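Local coordinates for protein metallo-beta-lactamase FIM-1 (Pseudomonas aeruginosa, PDB 6V3Q) that probably hydrolyses beta-lactam antibiotics to substituted beta-amino acids with a zinc-dependent active site, and is associated with antibiotic resistance in Pseudomonas aeruginosa, at residues K26-E29 with H33-S36; H81-K86 with L174-D179; N107-Q112 with H145-I150. All coordinates share one frame; numbering follows the deposited sequence.

In the fold
From the N terminus, contact 1 closes first: strands 19-27 and 33-43 pair next to the turn of a beta hairpin in the seven-stranded sheet. The chain then runs through strand 74-78 to segment 81-86, where contact 2 opens; it closes 88 residues later on the loop between strand 159-161 and helix 185-195. Contact 3 is nested inside that span, joining the region of helix 104-108 to the loop that leads into strand 151-154 of the five-stranded sheet. Contacts 2 and 3 share the zinc ion and adjoin through A82 and D148. Contact 1 touches contact 2 where S36 packs against K86 and D85.

Contact 1: residues K26-E29 with H33-S36; sequences KHME and HVPS
K26 and V34 form an antiparallel hydrogen-bonded pair, with K26 N 3.0 Å from V34 O and V34 N 3.2 Å from K26 O, and H27 with H33 is the non-hydrogen-bonded pair that follows toward the turn. K26 O takes a further CA-H...O contact from H33 CA at 3.2 Å. On the face shared by K26 and V34 the two side chains run side by side: CG2 of V34 is touched by both CB and CE of K26, each at 3.6 Å. Bends at chi2 (-133°) and chi3 (-45°) bring CE back to the methyl that CB touches, CG and CD arching away between them. W54 packs beside both residues. M28 reaches V34 CG1 in one of its two modelled positions, an uncertain touch. On the other face, CD2 of H33 rests 4.0 Å from H27 CA, while H33 NE2 is hydrogen-bonded to K6 O; H27 stacks edge-to-face with W31 of the turn. In class B1 enzymes this hairpin forms a flap beside the active site, consistent with K26 NZ lying about 10 Å from the zinc ion. Two backbone bonds fix the pairing at this end, while the apolar lysine stem packs on valine and leaves the ammonium at its outer end.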
ATOM      1  N   LYS A  26      -0.995  -0.701  -7.871  1.00 63.69           N
ATOM      2  CA  LYS A  26      -0.247  -1.947  -7.929  1.00 64.23           C
ATOM      3  C   LYS A  26      -0.575  -2.771  -6.693  1.00 63.74           C
ATOM      4  O   LYS A  26      -0.476  -2.274  -5.565  1.00 63.60           O
ATOM      5  CB  LYS A  26       1.257  -1.692  -8.015  1.00 68.40           C
ATOM      6  CG  LYS A  26       2.035  -2.850  -8.624  1.00 75.19           C
ATOM      7  CD  LYS A  26       3.275  -3.192  -7.810  1.00 79.97           C
ATOM      8  CE  LYS A  26       4.049  -1.946  -7.418  1.00 82.47           C
ATOM      9  NZ  LYS A  26       5.387  -2.252  -6.842  1.00 87.16           N
ATOM     10  N   HIS A  27      -0.991  -4.014  -6.912  1.00 64.47           N
ATOM     11  CA  HIS A  27      -1.279  -4.919  -5.809  1.00 63.17           C
ATOM     12  C   HIS A  27       0.022  -5.400  -5.183  1.00 65.44           C
ATOM     13  O   HIS A  27       0.937  -5.841  -5.885  1.00 68.14           O
ATOM     14  CB  HIS A  27      -2.115  -6.101  -6.306  1.00 68.73           C
ATOM     15  CG  HIS A  27      -2.135  -7.272  -5.373  1.00 77.05           C
ATOM     16  ND1 HIS A  27      -2.964  -7.338  -4.274  1.00 77.88           N
ATOM     17  CD2 HIS A  27      -1.432  -8.430  -5.383  1.00 79.05           C
ATOM     18  CE1 HIS A  27      -2.768  -8.482  -3.645  1.00 81.34           C
ATOM     19  NE2 HIS A  27      -1.841  -9.162  -4.295  1.00 81.33           N
ATOM     20  N   MET A  28       0.105  -5.325  -3.861  0.52 68.09           N
ATOM     21  CA  MET A  28       1.281  -5.772  -3.133  0.52 68.96           C
ATOM     22  C   MET A  28       0.972  -7.068  -2.393  0.52 69.64           C
ATOM     23  O   MET A  28      -0.182  -7.488  -2.277  0.52 69.88           O
ATOM     24  CB  MET A  28       1.766  -4.682  -2.168  0.52 69.41           C
ATOM     25  CG  MET A  28       1.995  -3.329  -2.841  0.52 71.50           C
ATOM     26  SD  MET A  28       3.718  -2.943  -3.232  0.52 74.90           S
ATOM     27  CE  MET A  28       4.122  -4.193  -4.449  0.52 78.00           C
ATOM     28  N   GLU A  29       2.031  -7.713  -1.897  1.00 72.13           N
ATOM     29  CA  GLU A  29       1.867  -9.019  -1.263  1.00 78.68           C
ATOM     30  C   GLU A  29       1.114  -8.925   0.059  1.00 76.66           C
ATOM     31  O   GLU A  29       0.430  -9.881   0.444  1.00 77.35           O
ATOM     32  CB  GLU A  29       3.222  -9.694  -1.046  1.00 83.22           C
ATOM     33  CG  GLU A  29       3.687 -10.545  -2.219  1.00 92.93           C
ATOM     34  CD  GLU A  29       4.661 -11.630  -1.799  1.00106.15           C
ATOM     35  OE1 GLU A  29       4.704 -11.961  -0.595  1.00109.04           O
ATOM     36  OE2 GLU A  29       5.381 -12.157  -2.671  1.00110.79           O
ATOM     37  N   HIS A  33      -2.230  -1.491  -1.711  1.00 66.45           N
ATOM     38  CA  HIS A  33      -2.028  -0.952  -3.045  1.00 68.20           C
ATOM     39  C   HIS A  33      -1.143   0.279  -2.949  1.00 66.10           C
ATOM     40  O   HIS A  33      -1.156   0.989  -1.944  1.00 72.66           O
ATOM     41  CB  HIS A  33      -3.359  -0.587  -3.728  1.00 69.73           C
ATOM     42  CG  HIS A  33      -4.239  -1.762  -4.030  1.00 76.99           C
ATOM     43  ND1 HIS A  33      -5.155  -2.259  -3.128  1.00 81.82           N
ATOM     44  CD2 HIS A  33      -4.356  -2.525  -5.143  1.00 77.70           C
ATOM     45  CE1 HIS A  33      -5.792  -3.283  -3.669  1.00 84.34           C
ATOM     46  NE2 HIS A  33      -5.323  -3.467  -4.890  1.00 82.89           N
ATOM     47  N   VAL A  34      -0.365   0.521  -4.002  1.00 60.84           N
ATOM     48  CA  VAL A  34       0.433   1.731  -4.144  1.00 65.50           C
ATOM     49  C   VAL A  34      -0.030   2.447  -5.403  1.00 60.92           C
ATOM     50  O   VAL A  34      -0.087   1.829  -6.469  1.00 57.68           O
ATOM     51  CB  VAL A  34       1.948   1.446  -4.207  1.00 67.39           C
ATOM     52  CG1 VAL A  34       2.446   0.927  -2.870  1.00 68.72           C
ATOM     53  CG2 VAL A  34       2.288   0.450  -5.305  1.00 74.33           C
ATOM     54  N   PRO A  35      -0.402   3.722  -5.334  1.00 60.93           N
ATOM     55  CA  PRO A  35      -0.898   4.423  -6.519  1.00 59.21           C
ATOM     56  C   PRO A  35       0.215   5.051  -7.346  1.00 60.84           C
ATOM     57  O   PRO A  35       1.328   5.292  -6.872  1.00 61.96           O
ATOM     58  CB  PRO A  35      -1.800   5.510  -5.917  1.00 59.55           C
ATOM     59  CG  PRO A  35      -1.138   5.834  -4.625  1.00 60.94           C
ATOM     60  CD  PRO A  35      -0.555   4.535  -4.113  1.00 61.37           C
ATOM     61  N   SER A  36      -0.114   5.310  -8.609  1.00 61.85           N
ATOM     62  CA  SER A  36       0.772   6.019  -9.520  1.00 58.39           C
ATOM     63  C   SER A  36      -0.065   6.917 -10.416  1.00 60.73           C
ATOM     64  O   SER A  36      -1.114   6.499 -10.915  1.00 61.29           O
ATOM     65  CB  SER A  36       1.608   5.057 -10.375  1.00 62.74           C
ATOM     66  OG  SER A  36       2.545   5.765 -11.162  1.00 68.66           O
TER

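Contact 2: residues H81-K86 with L174-D179; sequences HAHDDK and LGNTAD. With ZN (zinc ion), chain C.
H83 uses both ring nitrogens: ND1 binds the zinc ion at 2.1 Å, and NE2 donates to D179 OD2 at 2.9 Å. The carboxylate oxygen lies at the edge of the imidazole, in its plane, and is met nearly along its own C-O axis, although the N-H...O angle is bent to 136°. Ring and carboxylate planes are 62° apart, and only OD2 of D179 bonds to H83 NE2. At H83, chi2 of 172° turns ND1 away from CA toward the metal and leaves NE2 facing the second segment. H81 NE2 holds the zinc at 2.2 Å, with H145 as a further ligand. H81 and H83 are the histidines of the HxHxD signature of the metallo-beta-lactamase superfamily; its aspartate, D85, has OD1 4.1 Å from the metal, too far for a bond in this mono-zinc form. Further out, N176 brings ND2 to 4.3 Å from H83 CE1, and its OD1 weakly accepts A178 N at 3.5 Å, within the bend that leads to D179. Between the two ligand histidines, A82 N is hydrogen-bonded to D148 OD2; farther along, K86 NZ bonds S205 OG.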
ATOM      1  N   HIS A  81      10.551   8.400 -16.761  1.00 55.86           N
ATOM      2  CA  HIS A  81      11.783   7.653 -16.512  1.00 62.27           C
ATOM      3  C   HIS A  81      11.487   6.167 -16.664  1.00 65.35           C
ATOM      4  O   HIS A  81      10.336   5.757 -16.836  1.00 66.98           O
ATOM      5  CB  HIS A  81      12.393   7.964 -15.139  1.00 61.52           C
ATOM      6  CG  HIS A  81      11.583   7.474 -13.981  1.00 70.71           C
ATOM      7  ND1 HIS A  81      10.410   8.078 -13.580  1.00 72.86           N
ATOM      8  CD2 HIS A  81      11.795   6.453 -13.117  1.00 74.85           C
ATOM      9  CE1 HIS A  81       9.929   7.442 -12.527  1.00 71.87           C
ATOM     10  NE2 HIS A  81      10.749   6.452 -12.226  1.00 79.24           N
ATOM     11  N   ALA A  82      12.550   5.367 -16.602  1.00 67.89           N
ATOM     12  CA  ALA A  82      12.476   3.947 -16.938  1.00 67.58           C
ATOM     13  C   ALA A  82      12.340   3.098 -15.673  1.00 73.62           C
ATOM     14  O   ALA A  82      13.224   2.330 -15.292  1.00 75.15           O
ATOM     15  CB  ALA A  82      13.693   3.538 -17.760  1.00 68.32           C
ATOM     16  N   HIS A  83      11.194   3.259 -15.023  1.00 71.33           N
ATOM     17  CA  HIS A  83      10.720   2.358 -13.982  1.00 74.29           C
ATOM     18  C   HIS A  83       9.343   1.847 -14.384  1.00 71.46           C
ATOM     19  O   HIS A  83       8.696   2.393 -15.281  1.00 67.18           O
ATOM     20  CB  HIS A  83      10.678   3.049 -12.613  1.00 79.02           C
ATOM     21  CG  HIS A  83      12.002   3.074 -11.915  1.00 91.51           C
ATOM     22  ND1 HIS A  83      12.222   3.789 -10.758  1.00102.09           N
ATOM     23  CD2 HIS A  83      13.175   2.463 -12.207  1.00 95.37           C
ATOM     24  CE1 HIS A  83      13.474   3.622 -10.369  1.00 97.72           C
ATOM     25  NE2 HIS A  83      14.074   2.821 -11.232  1.00 98.08           N
ATOM     26  N   ASP A  84       8.890   0.780 -13.720  1.00 72.65           N
ATOM     27  CA  ASP A  84       7.682   0.099 -14.176  1.00 84.74           C
ATOM     28  C   ASP A  84       6.393   0.852 -13.865  1.00 86.46           C
ATOM     29  O   ASP A  84       5.350   0.504 -14.427  1.00 86.45           O
ATOM     30  CB  ASP A  84       7.598  -1.316 -13.592  1.00 95.21           C
ATOM     31  CG  ASP A  84       7.957  -1.371 -12.124  1.00106.15           C
ATOM     32  OD1 ASP A  84       7.313  -0.667 -11.319  1.00108.15           O
ATOM     33  OD2 ASP A  84       8.882  -2.137 -11.774  1.00113.41           O
ATOM     34  N   ASP A  85       6.419   1.867 -13.003  1.00 86.58           N
ATOM     35  CA  ASP A  85       5.218   2.675 -12.836  1.00 85.35           C
ATOM     36  C   ASP A  85       5.078   3.734 -13.920  1.00 83.15           C
ATOM     37  O   ASP A  85       4.008   4.343 -14.035  1.00 85.40           O
ATOM     38  CB  ASP A  85       5.193   3.335 -11.455  1.00 92.42           C
ATOM     39  CG  ASP A  85       6.458   4.104 -11.147  1.00101.67           C
ATOM     40  OD1 ASP A  85       7.536   3.713 -11.642  1.00106.35           O
ATOM     41  OD2 ASP A  85       6.372   5.099 -10.399  1.00104.22           O
ATOM     42  N   LYS A  86       6.122   3.955 -14.718  1.00 80.02           N
ATOM     43  CA  LYS A  86       6.081   4.904 -15.820  1.00 74.92           C
ATOM     44  C   LYS A  86       6.132   4.249 -17.188  1.00 73.09           C
ATOM     45  O   LYS A  86       5.489   4.741 -18.116  1.00 69.70           O
ATOM     46  CB  LYS A  86       7.243   5.901 -15.713  1.00 76.76           C
ATOM     47  CG  LYS A  86       7.286   6.636 -14.398  1.00 78.48           C
ATOM     48  CD  LYS A  86       5.896   7.078 -13.993  1.00 81.91           C
ATOM     49  CE  LYS A  86       5.932   7.832 -12.692  1.00 84.53           C
ATOM     50  NZ  LYS A  86       4.576   8.250 -12.238  1.00 85.87           N
ATOM     51  N   LEU A 174      12.930  10.736   0.988  1.00 68.51           N
ATOM     52  CA  LEU A 174      13.010  10.742  -0.467  1.00 66.88           C
ATOM     53  C   LEU A 174      12.459   9.469  -1.097  1.00 71.66           C
ATOM     54  O   LEU A 174      12.294   9.426  -2.321  1.00 71.96           O
ATOM     55  CB  LEU A 174      14.462  10.957  -0.910  1.00 70.92           C
ATOM     56  CG  LEU A 174      14.987  12.390  -0.798  1.00 65.45           C
ATOM     57  CD1 LEU A 174      16.484  12.464  -1.077  1.00 63.32           C
ATOM     58  CD2 LEU A 174      14.225  13.311  -1.737  1.00 61.23           C
ATOM     59  N   GLY A 175      12.160   8.445  -0.298  1.00 73.86           N
ATOM     60  CA  GLY A 175      11.620   7.205  -0.819  1.00 78.95           C
ATOM     61  C   GLY A 175      12.686   6.235  -1.283  1.00 83.08           C
ATOM     62  O   GLY A 175      13.740   6.108  -0.652  1.00 82.09           O
ATOM     63  N   ASN A 176      12.414   5.539  -2.386  1.00 90.25           N
ATOM     64  CA  ASN A 176      13.384   4.624  -2.981  1.00 95.14           C
ATOM     65  C   ASN A 176      14.541   5.423  -3.569  1.00 91.61           C
ATOM     66  O   ASN A 176      14.370   6.140  -4.560  1.00 88.97           O
ATOM     67  CB  ASN A 176      12.711   3.775  -4.054  1.00101.29           C
ATOM     68  CG  ASN A 176      13.702   2.942  -4.842  1.00108.33           C
ATOM     69  OD1 ASN A 176      14.574   2.289  -4.272  1.00112.23           O
ATOM     70  ND2 ASN A 176      13.578   2.973  -6.164  1.00106.95           N
ATOM     71  N   THR A 177      15.723   5.299  -2.963  1.00 90.11           N
ATOM     72  CA  THR A 177      16.907   6.044  -3.378  1.00 84.46           C
ATOM     73  C   THR A 177      17.975   5.148  -3.998  1.00 86.25           C
ATOM     74  O   THR A 177      19.139   5.552  -4.090  1.00 89.55           O
ATOM     75  CB  THR A 177      17.489   6.815  -2.192  1.00 80.60           C
ATOM     76  OG1 THR A 177      17.506   5.971  -1.034  1.00 89.50           O
ATOM     77  CG2 THR A 177      16.659   8.051  -1.900  1.00 75.64           C
ATOM     78  N   ALA A 178      17.600   3.941  -4.431  1.00 88.87           N
ATOM     79  CA  ALA A 178      18.585   3.007  -4.969  1.00 93.38           C
ATOM     80  C   ALA A 178      19.255   3.560  -6.221  1.00 94.27           C
ATOM     81  O   ALA A 178      20.478   3.460  -6.376  1.00 96.97           O
ATOM     82  CB  ALA A 178      17.921   1.663  -5.268  1.00 93.08           C
ATOM     83  N   ASP A 179      18.476   4.149  -7.125  1.00 86.73           N
ATOM     84  CA  ASP A 179      18.992   4.648  -8.392  1.00 84.43           C
ATOM     85  C   ASP A 179      19.140   6.166  -8.415  1.00 74.01           C
ATOM     86  O   ASP A 179      19.302   6.746  -9.494  1.00 73.97           O
ATOM     87  CB  ASP A 179      18.083   4.200  -9.538  1.00 92.33           C
ATOM     88  CG  ASP A 179      17.679   2.740  -9.426  1.00103.96           C
ATOM     89  OD1 ASP A 179      18.536   1.902  -9.073  1.00110.07           O
ATOM     90  OD2 ASP A 179      16.497   2.428  -9.685  1.00106.92           O
TER
HETATM   91 ZN    ZN C 300      11.000   5.472 -10.256  1.00 75.02          ZN

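Contact 3: residues N107-Q112 with H145-I150; sequences NRMAPQ and HTRDNI. With ZN (zinc ion), chain C.
M109 lies against two flat groups, the carboxylate of D148 and the guanidinium of R147. M109 SD sits over one face of the D148 carboxylate, 3.5 Å from D148 OD1, while T146 OG1 donates to the same oxygen at 2.8 Å from the opposite face, 54° out of the plane. The other oxygen, OD2, is bonded to S106 OG, so a hydroxyl grips each oxygen of this buried carboxylate besides the sulfur contact. Toward R147 the methionine presents its methyl: M109 CE is 3.3 Å from R147 NH1, a close approach made obliquely. The torsions account for both touches. M109 has CG between the backbone N and the carbonyl carbon (chi1 70°), then runs extended before chi3 of 64° turns CE from the aspartate to the arginine. NH1 of R147 and NH2 of R108 come within 4.2 Å of each other, gathered round D105, which forms a salt bridge with each; both arginines also touch crystal neighbours. Within 145-150, N149 OD1 accepts T146 N at 3.3 Å from above its amide plane, holding the turn behind H145, whose NE2 binds the zinc ion at 2.3 Å. D148 packs against H81, consistent with a second-shell role in positioning that ligand. In the fold, the contact joins the region of helix 104-108 to the loop between strands 137-139 and 151-154, and I150 bonds through its backbone to T80, which follows strand 74-78.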
ATOM      1  N   ASN A 107      15.499   5.044 -22.667  1.00 71.09           N
ATOM      2  CA  ASN A 107      15.367   3.960 -23.632  1.00 74.89           C
ATOM      3  C   ASN A 107      16.534   2.986 -23.554  1.00 79.87           C
ATOM      4  O   ASN A 107      16.372   1.802 -23.872  1.00 83.64           O
ATOM      5  CB  ASN A 107      15.245   4.527 -25.046  1.00 77.53           C
ATOM      6  CG  ASN A 107      13.867   5.079 -25.328  1.00 77.86           C
ATOM      7  OD1 ASN A 107      12.893   4.679 -24.695  1.00 75.47           O
ATOM      8  ND2 ASN A 107      13.774   5.999 -26.283  1.00 79.04           N
ATOM      9  N   ARG A 108      17.708   3.457 -23.131  1.00 82.20           N
ATOM     10  CA  ARG A 108      18.873   2.584 -23.055  1.00 87.03           C
ATOM     11  C   ARG A 108      18.797   1.637 -21.862  1.00 87.16           C
ATOM     12  O   ARG A 108      19.215   0.477 -21.960  1.00101.15           O
ATOM     13  CB  ARG A 108      20.149   3.420 -22.988  1.00 94.44           C
ATOM     14  CG  ARG A 108      20.479   4.169 -24.270  1.00 99.13           C
ATOM     15  CD  ARG A 108      21.855   4.792 -24.167  1.00106.95           C
ATOM     16  NE  ARG A 108      21.962   5.644 -22.987  1.00109.33           N
ATOM     17  CZ  ARG A 108      23.109   5.985 -22.410  1.00112.89           C
ATOM     18  NH1 ARG A 108      24.262   5.544 -22.897  1.00116.69           N
ATOM     19  NH2 ARG A 108      23.106   6.764 -21.338  1.00110.87           N
ATOM     20  N   MET A 109      18.269   2.103 -20.733  1.00 80.94           N
ATOM     21  CA  MET A 109      18.232   1.314 -19.508  1.00 90.72           C
ATOM     22  C   MET A 109      16.893   0.627 -19.273  1.00 84.40           C
ATOM     23  O   MET A 109      16.707   0.007 -18.221  1.00 84.00           O
ATOM     24  CB  MET A 109      18.577   2.195 -18.302  1.00100.69           C
ATOM     25  CG  MET A 109      17.513   3.220 -17.951  1.00104.73           C
ATOM     26  SD  MET A 109      17.918   4.147 -16.452  1.00114.34           S
ATOM     27  CE  MET A 109      19.402   4.998 -16.967  1.00116.18           C
ATOM     28  N   ALA A 110      15.962   0.716 -20.219  1.00 80.38           N
ATOM     29  CA  ALA A 110      14.677   0.034 -20.095  1.00 80.93           C
ATOM     30  C   ALA A 110      14.826  -1.482 -20.244  1.00 81.96           C
ATOM     31  O   ALA A 110      14.195  -2.227 -19.481  1.00 78.20           O
ATOM     32  CB  ALA A 110      13.671   0.583 -21.113  1.00 72.08           C
ATOM     33  N   PRO A 111      15.620  -1.990 -21.204  1.00 82.60           N
ATOM     34  CA  PRO A 111      15.820  -3.451 -21.274  1.00 87.81           C
ATOM     35  C   PRO A 111      16.359  -4.079 -19.997  1.00 92.11           C
ATOM     36  O   PRO A 111      15.916  -5.172 -19.619  1.00 89.17           O
ATOM     37  CB  PRO A 111      16.810  -3.605 -22.435  1.00 89.88           C
ATOM     38  CG  PRO A 111      16.509  -2.466 -23.316  1.00 86.01           C
ATOM     39  CD  PRO A 111      16.176  -1.324 -22.401  1.00 83.24           C
ATOM     40  N   GLN A 112      17.309  -3.418 -19.327  0.56 98.58           N
ATOM     41  CA  GLN A 112      17.869  -3.963 -18.094  0.56103.31           C
ATOM     42  C   GLN A 112      16.823  -4.025 -16.987  0.56101.95           C
ATOM     43  O   GLN A 112      16.815  -4.965 -16.183  0.56103.78           O
ATOM     44  CB  GLN A 112      19.069  -3.126 -17.646  0.56107.94           C
ATOM     45  CG  GLN A 112      20.356  -3.423 -18.399  0.56112.23           C
ATOM     46  CD  GLN A 112      21.367  -4.161 -17.545  0.56114.96           C
ATOM     47  OE1 GLN A 112      21.519  -3.875 -16.358  0.56116.32           O
ATOM     48  NE2 GLN A 112      22.059  -5.123 -18.144  0.56116.18           N
ATOM     49  N   HIS A 145      15.695  11.645  -8.951  1.00 53.39           N
ATOM     50  CA  HIS A 145      15.178  10.352  -8.511  1.00 54.34           C
ATOM     51  C   HIS A 145      15.855   9.216  -9.265  1.00 52.54           C
ATOM     52  O   HIS A 145      16.192   8.179  -8.676  1.00 55.57           O
ATOM     53  CB  HIS A 145      13.662  10.301  -8.695  1.00 52.70           C
ATOM     54  CG  HIS A 145      13.093   8.917  -8.656  1.00 56.73           C
ATOM     55  ND1 HIS A 145      12.915   8.216  -7.483  1.00 60.53           N
ATOM     56  CD2 HIS A 145      12.671   8.101  -9.650  1.00 56.57           C
ATOM     57  CE1 HIS A 145      12.403   7.028  -7.756  1.00 62.70           C
ATOM     58  NE2 HIS A 145      12.244   6.935  -9.064  1.00 62.07           N
ATOM     59  N   THR A 146      16.063   9.393 -10.569  1.00 51.33           N
ATOM     60  CA  THR A 146      16.920   8.533 -11.366  1.00 57.56           C
ATOM     61  C   THR A 146      17.815   9.421 -12.221  1.00 62.18           C
ATOM     62  O   THR A 146      17.647  10.643 -12.274  1.00 59.19           O
ATOM     63  CB  THR A 146      16.115   7.574 -12.252  1.00 62.71           C
ATOM     64  OG1 THR A 146      15.282   8.325 -13.139  1.00 64.92           O
ATOM     65  CG2 THR A 146      15.247   6.649 -11.406  1.00 64.07           C
ATOM     66  N   ARG A 147      18.777   8.793 -12.899  1.00 65.61           N
ATOM     67  CA  ARG A 147      19.667   9.547 -13.777  1.00 69.42           C
ATOM     68  C   ARG A 147      18.921  10.110 -14.979  1.00 69.14           C
ATOM     69  O   ARG A 147      19.336  11.126 -15.549  1.00 71.55           O
ATOM     70  CB  ARG A 147      20.819   8.654 -14.250  1.00 71.55           C
ATOM     71  CG  ARG A 147      22.078   9.411 -14.638  1.00 78.56           C
ATOM     72  CD  ARG A 147      22.979   8.618 -15.582  1.00 84.83           C
ATOM     73  NE  ARG A 147      23.129   7.216 -15.200  1.00 99.10           N
ATOM     74  CZ  ARG A 147      22.818   6.191 -15.988  1.00105.46           C
ATOM     75  NH1 ARG A 147      22.349   6.410 -17.209  1.00107.66           N
ATOM     76  NH2 ARG A 147      22.985   4.946 -15.563  1.00108.43           N
ATOM     77  N   ASP A 148      17.812   9.485 -15.364  1.00 68.53           N
ATOM     78  CA  ASP A 148      17.155   9.772 -16.630  1.00 63.32           C
ATOM     79  C   ASP A 148      15.831  10.506 -16.492  1.00 63.27           C
ATOM     80  O   ASP A 148      15.171  10.743 -17.509  1.00 64.35           O
ATOM     81  CB  ASP A 148      16.918   8.470 -17.399  1.00 66.01           C
ATOM     82  CG  ASP A 148      16.070   7.485 -16.618  1.00 75.92           C
ATOM     83  OD1 ASP A 148      16.415   7.199 -15.455  1.00 80.32           O
ATOM     84  OD2 ASP A 148      15.050   7.010 -17.157  1.00 79.13           O
ATOM     85  N   ASN A 149      15.417  10.870 -15.279  1.00 59.27           N
ATOM     86  CA  ASN A 149      14.080  11.422 -15.094  1.00 56.77           C
ATOM     87  C   ASN A 149      13.927  12.756 -15.815  1.00 58.42           C
ATOM     88  O   ASN A 149      14.839  13.589 -15.823  1.00 60.11           O
ATOM     89  CB  ASN A 149      13.744  11.585 -13.605  1.00 51.88           C
ATOM     90  CG  ASN A 149      14.794  12.372 -12.826  1.00 57.34           C
ATOM     91  OD1 ASN A 149      14.855  12.273 -11.600  1.00 59.94           O
ATOM     92  ND2 ASN A 149      15.611  13.157 -13.520  1.00 53.52           N
ATOM     93  N   ILE A 150      12.763  12.945 -16.433  1.00 55.79           N
ATOM     94  CA  ILE A 150      12.384  14.197 -17.069  1.00 50.55           C
ATOM     95  C   ILE A 150      11.013  14.594 -16.533  1.00 52.67           C
ATOM     96  O   ILE A 150      10.311  13.797 -15.912  1.00 56.31           O
ATOM     97  CB  ILE A 150      12.358  14.090 -18.609  1.00 52.04           C
ATOM     98  CG1 ILE A 150      11.339  13.037 -19.047  1.00 53.38           C
ATOM     99  CG2 ILE A 150      13.742  13.747 -19.151  1.00 47.46           C
ATOM    100  CD1 ILE A 150      11.175  12.931 -20.543  1.00 53.14           C
TER
HETATM  101 ZN    ZN C 300      11.000   5.472 -10.256  1.00 75.02          ZN